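Local coordinates for protein eukaryotic Translation Initiation 4E (Schistosoma mansoni, PDB 3HXI) that binds the 7-methylguanosine cap of mRNA and, as a eukaryotic translation initiation factor 4E, probably recruits capped messages for translation, with 4E-BP acting as its inhibitor, at residues E43-W46 with S47-H51; V96-L99 with W100-L104. One frame throughout, in Å; residues are numbered along the deposited sequence. Where two conformers were deposited one is given.

Contact 1: residues E43-W46 with S47-H51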
loop_
_atom_site.group_PDB
_atom_site.type_symbol
_atom_site.label_atom_id
_atom_site.label_comp_id
_atom_site.label_asym_id
_atom_site.label_seq_id
_atom_site.Cartn_x
_atom_site.Cartn_y
_atom_site.Cartn_z
ATOM N N GLU A 43 -13.067 -1.054 13.035
ATOM C CA GLU A 43 -14.331 -0.413 12.702
ATOM C C GLU A 43 -14.148 0.844 11.846
ATOM O O GLU A 43 -14.892 1.072 10.873
ATOM C CB GLU A 43 -15.115 -0.088 13.976
ATOM C CG GLU A 43 -15.675 -1.314 14.705
ATOM C CD GLU A 43 -14.649 -2.182 15.454
ATOM O OE1 GLU A 43 -13.495 -1.766 15.696
ATOM O OE2 GLU A 43 -15.022 -3.319 15.811
ATOM N N ASP A 44 -13.154 1.648 12.202
ATOM C CA ASP A 44 -12.885 2.894 11.496
ATOM C C ASP A 44 -12.155 2.636 10.175
ATOM O O ASP A 44 -12.346 3.378 9.223
ATOM C CB ASP A 44 -12.095 3.852 12.385
ATOM C CG ASP A 44 -12.970 4.550 13.409
ATOM O OD1 ASP A 44 -14.205 4.440 13.305
ATOM O OD2 ASP A 44 -12.417 5.229 14.299
ATOM N N PHE A 45 -11.327 1.599 10.131
ATOM C CA PHE A 45 -10.756 1.124 8.856
ATOM C C PHE A 45 -11.857 0.879 7.800
ATOM O O PHE A 45 -11.829 1.449 6.696
ATOM C CB PHE A 45 -9.965 -0.175 9.078
ATOM C CG PHE A 45 -9.666 -0.916 7.808
ATOM C CD1 PHE A 45 -8.891 -0.327 6.812
ATOM C CD2 PHE A 45 -10.195 -2.187 7.591
ATOM C CE1 PHE A 45 -8.619 -1.000 5.622
ATOM C CE2 PHE A 45 -9.923 -2.882 6.403
ATOM C CZ PHE A 45 -9.135 -2.283 5.417
ATOM N N TRP A 46 -12.830 0.035 8.139
ATOM C CA TRP A 46 -13.907 -0.270 7.209
ATOM C C TRP A 46 -14.771 0.955 6.868
ATOM O O TRP A 46 -15.265 1.059 5.744
ATOM C CB TRP A 46 -14.776 -1.427 7.699
ATOM C CG TRP A 46 -14.129 -2.803 7.611
ATOM C CD1 TRP A 46 -13.993 -3.716 8.626
ATOM C CD2 TRP A 46 -13.564 -3.419 6.448
ATOM N NE1 TRP A 46 -13.362 -4.853 8.167
ATOM C CE2 TRP A 46 -13.102 -4.702 6.831
ATOM C CE3 TRP A 46 -13.393 -3.009 5.116
ATOM C CZ2 TRP A 46 -12.490 -5.581 5.925
ATOM C CZ3 TRP A 46 -12.785 -3.893 4.211
ATOM C CH2 TRP A 46 -12.330 -5.153 4.629
ATOM N N SER A 47 -14.962 1.861 7.830
ATOM C CA SER A 47 -15.756 3.071 7.591
ATOM C C SER A 47 -15.092 4.004 6.572
ATOM O O SER A 47 -15.774 4.606 5.730
ATOM C CB SER A 47 -16.050 3.811 8.899
ATOM O OG SER A 47 -17.057 3.139 9.639
ATOM N N VAL A 48 -13.774 4.125 6.642
ATOM C CA VAL A 48 -13.013 4.865 5.634
ATOM C C VAL A 48 -13.291 4.309 4.234
ATOM O O VAL A 48 -13.581 5.071 3.308
ATOM C CB VAL A 48 -11.486 4.811 5.885
ATOM C CG1 VAL A 48 -10.745 5.675 4.855
ATOM C CG2 VAL A 48 -11.144 5.256 7.316
ATOM N N LEU A 49 -13.188 2.985 4.074
ATOM C CA LEU A 49 -13.369 2.377 2.755
ATOM C C LEU A 49 -14.813 2.553 2.250
ATOM O O LEU A 49 -15.024 2.831 1.067
ATOM C CB LEU A 49 -12.937 0.908 2.737
ATOM C CG LEU A 49 -11.425 0.640 2.846
ATOM C CD1 LEU A 49 -11.164 -0.871 2.754
ATOM C CD2 LEU A 49 -10.618 1.373 1.785
ATOM N N THR A 50 -15.784 2.440 3.160
ATOM C CA THR A 50 -17.207 2.624 2.815
ATOM C C THR A 50 -17.579 4.075 2.440
ATOM O O THR A 50 -18.635 4.318 1.831
ATOM C CB THR A 50 -18.129 2.132 3.961
ATOM O OG1 THR A 50 -17.903 0.739 4.185
ATOM C CG2 THR A 50 -19.609 2.327 3.611
ATOM N N HIS A 51 -16.731 5.029 2.809
ATOM C CA HIS A 51 -17.031 6.447 2.608
ATOM C C HIS A 51 -16.091 7.154 1.635
ATOM O O HIS A 51 -16.076 8.385 1.555
ATOM C CB HIS A 51 -17.019 7.170 3.951
ATOM C CG HIS A 51 -18.086 6.699 4.888
ATOM N ND1 HIS A 51 -17.913 6.658 6.254
ATOM C CD2 HIS A 51 -19.338 6.234 4.653
ATOM C CE1 HIS A 51 -19.015 6.203 6.823
ATOM N NE2 HIS A 51 -19.894 5.933 5.874
HETATM O O HOH W 1 -17.345 0.164 10.258
#
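Glu43 meets Ser47 through its carbonyl oxygen, which takes the N-H of Ser47 N, 3.1 Å from Glu43 O. A water donates to the same Glu43 O. The carboxylate of Glu43 is turned elsewhere, to His10. Next comes Asp44, whose carbonyl oxygen accepts a straighter bond from Val48 N (3.0 Å, N-H...O 163°). Leu49 N gives Phe45 O a weak bond. The Phe45 ring does more: chi1 of 165° sets CG opposite the backbone N and beside the carbonyl carbon, from where CZ reaches Leu49 CD1 at 3.6 Å. Trp46 closes on the same methyl, its CZ3 lying 3.7 Å from Leu49 CD1, and the Leu49 branch is thus shared by two aromatic rings. The rings also meet each other, Phe45 CE2 sitting over the centre of one indole face. At the end of the walk Trp46 O is gripped twice by Thr50, by its N at 3.0 Å and by its OG1 at 3.1 Å, the two donors arriving from opposite faces of the carbonyl plane; this double hold links Thr50, backbone and hydroxyl alike, to the carbonyl one turn earlier. Trp46 NE1 bonds the backbone of the bound peptide, so the indole belongs to the 4E-BP docking surface. The helix 42-50 follows directly on strand 33-41: Val48 rests on Ala37 and Phe39 of that strand and on Tyr18 of strand 11-21, while Phe45, Trp46 and Leu49 face helix 96-108, where they touch Leu104, Met105 and Asp101 among others.

Contact 2: residues V96-L99 with W100-L104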
loop_
_atom_site.group_PDB
_atom_site.type_symbol
_atom_site.label_atom_id
_atom_site.label_comp_id
_atom_site.label_asym_id
_atom_site.label_seq_id
_atom_site.Cartn_x
_atom_site.Cartn_y
_atom_site.Cartn_z
ATOM N N VAL A 96 -9.620 -4.812 -9.075
ATOM C CA VAL A 96 -8.790 -3.904 -8.254
ATOM C C VAL A 96 -9.406 -3.671 -6.871
ATOM O O VAL A 96 -8.697 -3.340 -5.923
ATOM C CB VAL A 96 -8.437 -2.561 -8.954
ATOM C CG1 VAL A 96 -7.450 -2.795 -10.089
ATOM C CG2 VAL A 96 -9.678 -1.807 -9.485
ATOM N N ASP A 97 -10.732 -3.825 -6.766
ATOM C CA ASP A 97 -11.400 -3.734 -5.458
ATOM C C ASP A 97 -10.910 -4.841 -4.521
ATOM O O ASP A 97 -10.596 -4.571 -3.368
ATOM C CB ASP A 97 -12.912 -3.847 -5.609
ATOM C CG ASP A 97 -13.548 -2.604 -6.207
ATOM O OD1 ASP A 97 -12.898 -1.538 -6.257
ATOM O OD2 ASP A 97 -14.728 -2.704 -6.615
ATOM N N PHE A 98 -10.857 -6.080 -5.033
ATOM C CA PHE A 98 -10.315 -7.252 -4.310
ATOM C C PHE A 98 -8.843 -7.023 -3.948
ATOM O O PHE A 98 -8.444 -7.197 -2.783
ATOM C CB PHE A 98 -10.487 -8.530 -5.164
ATOM C CG PHE A 98 -9.844 -9.757 -4.574
ATOM C CD1 PHE A 98 -10.509 -10.504 -3.588
ATOM C CD2 PHE A 98 -8.577 -10.165 -4.994
ATOM C CE1 PHE A 98 -9.905 -11.642 -3.026
ATOM C CE2 PHE A 98 -7.962 -11.300 -4.451
ATOM C CZ PHE A 98 -8.621 -12.043 -3.465
ATOM N N LEU A 99 -8.038 -6.635 -4.933
ATOM C CA LEU A 99 -6.600 -6.413 -4.695
ATOM C C LEU A 99 -6.366 -5.395 -3.578
ATOM O O LEU A 99 -5.573 -5.635 -2.668
ATOM C CB LEU A 99 -5.888 -5.910 -5.963
ATOM C CG LEU A 99 -5.731 -6.898 -7.124
ATOM C CD1 LEU A 99 -5.010 -6.223 -8.289
ATOM C CD2 LEU A 99 -4.972 -8.170 -6.691
ATOM N N TRP A 100 -7.051 -4.266 -3.668
ATOM C CA TRP A 100 -6.897 -3.194 -2.666
ATOM C C TRP A 100 -7.388 -3.627 -1.305
ATOM O O TRP A 100 -6.683 -3.461 -0.318
ATOM C CB TRP A 100 -7.631 -1.944 -3.115
ATOM C CG TRP A 100 -7.314 -0.678 -2.363
ATOM C CD1 TRP A 100 -8.222 0.162 -1.800
ATOM C CD2 TRP A 100 -6.015 -0.094 -2.120
ATOM N NE1 TRP A 100 -7.576 1.247 -1.219
ATOM C CE2 TRP A 100 -6.226 1.107 -1.397
ATOM C CE3 TRP A 100 -4.704 -0.468 -2.435
ATOM C CZ2 TRP A 100 -5.162 1.944 -0.978
ATOM C CZ3 TRP A 100 -3.637 0.365 -2.016
ATOM C CH2 TRP A 100 -3.884 1.557 -1.294
ATOM N N ASP A 101 -8.592 -4.194 -1.238
ATOM C CA ASP A 101 -9.120 -4.666 0.050
ATOM C C ASP A 101 -8.247 -5.749 0.703
ATOM O O ASP A 101 -8.010 -5.693 1.893
ATOM C CB ASP A 101 -10.548 -5.194 -0.084
ATOM C CG ASP A 101 -11.565 -4.098 -0.388
ATOM O OD1 ASP A 101 -11.226 -2.887 -0.293
ATOM O OD2 ASP A 101 -12.729 -4.466 -0.722
ATOM N N GLU A 102 -7.775 -6.726 -0.072
ATOM C CA GLU A 102 -6.912 -7.779 0.480
ATOM C C GLU A 102 -5.588 -7.187 0.961
ATOM O O GLU A 102 -5.043 -7.585 2.015
ATOM C CB GLU A 102 -6.618 -8.857 -0.571
ATOM C CG GLU A 102 -7.836 -9.709 -0.959
ATOM C CD GLU A 102 -8.487 -10.386 0.246
ATOM O OE1 GLU A 102 -7.778 -10.975 1.096
ATOM O OE2 GLU A 102 -9.723 -10.361 0.311
ATOM N N LEU A 103 -5.059 -6.263 0.170
ATOM C CA LEU A 103 -3.790 -5.636 0.514
ATOM C C LEU A 103 -3.910 -4.873 1.833
ATOM O O LEU A 103 -3.078 -5.048 2.741
ATOM C CB LEU A 103 -3.273 -4.733 -0.610
ATOM C CG LEU A 103 -1.815 -4.240 -0.442
ATOM C CD1 LEU A 103 -0.842 -5.424 -0.397
ATOM C CD2 LEU A 103 -1.428 -3.243 -1.525
ATOM N N LEU A 104 -4.946 -4.053 1.952
ATOM C CA LEU A 104 -5.133 -3.244 3.146
ATOM C C LEU A 104 -5.444 -4.096 4.373
ATOM O O LEU A 104 -4.969 -3.810 5.460
ATOM C CB LEU A 104 -6.212 -2.173 2.912
ATOM C CG LEU A 104 -5.968 -1.158 1.785
ATOM C CD1 LEU A 104 -6.940 -0.011 1.964
ATOM C CD2 LEU A 104 -4.498 -0.650 1.684
#
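Glu102 lays its CG over one face of the Phe98 ring, a CH-pi contact 3.6 Å from CG to the centroid and 16° off the ring normal. Phe98 CG points opposite its backbone N (chi1 174°), which sets the ring beside its own carbonyl carbon, where Glu102 CG can cover one face. A bend at Glu102 chi2 then places the carboxylate with OE2 3.6 Å from Phe98 CE1, its plane 29° from that of the ring. Underneath, Glu102 N gives Phe98 O a short bond of 2.8 Å. The same i to i+4 pattern continues as Trp100 N bonds Val96 O, Asp101 N bonds Asp97 O at 2.9 Å, and Leu103 N bonds Leu99 O. The acids are engaged outside the helix: Asp101 OD1 forms a salt bridge with Arg54, while Asp101 OD2 and Glu102 OE1 each form one with a basic side chain of the bound peptide. On another side Leu99, Trp100 and Leu103 pack on Leu135 of strand 134-139, and Trp100 NE1 bonds Tyr18 OH. A helix lying on the convex back of the curved antiparallel sheet, its acidic residues paired with basic side chains of the peptide, is characteristic of the dorsal 4E-BP-binding surface of the eIF4E fold.

How the contacts relate
Following the chain from its N terminus, contact 1 is complete within helix 42-50 before contact 2 begins in helix 96-108. Both are local, so they stand in series, neither nesting nor crossing, and neither closes a loop; strands 63-68 and 84-89 lie between them. Their centres are about 14 Å apart, yet the helices touch: Leu49 CD1 packs against Asp101 OD1 at 3.7 Å, and Phe45 CE1 meets Leu104 CB at 3.8 Å. Strand 11-21 gives both a common neighbour in Tyr18. Together they place two helices side by side on the sheet, and the bound 4E-BP peptide spans both helices.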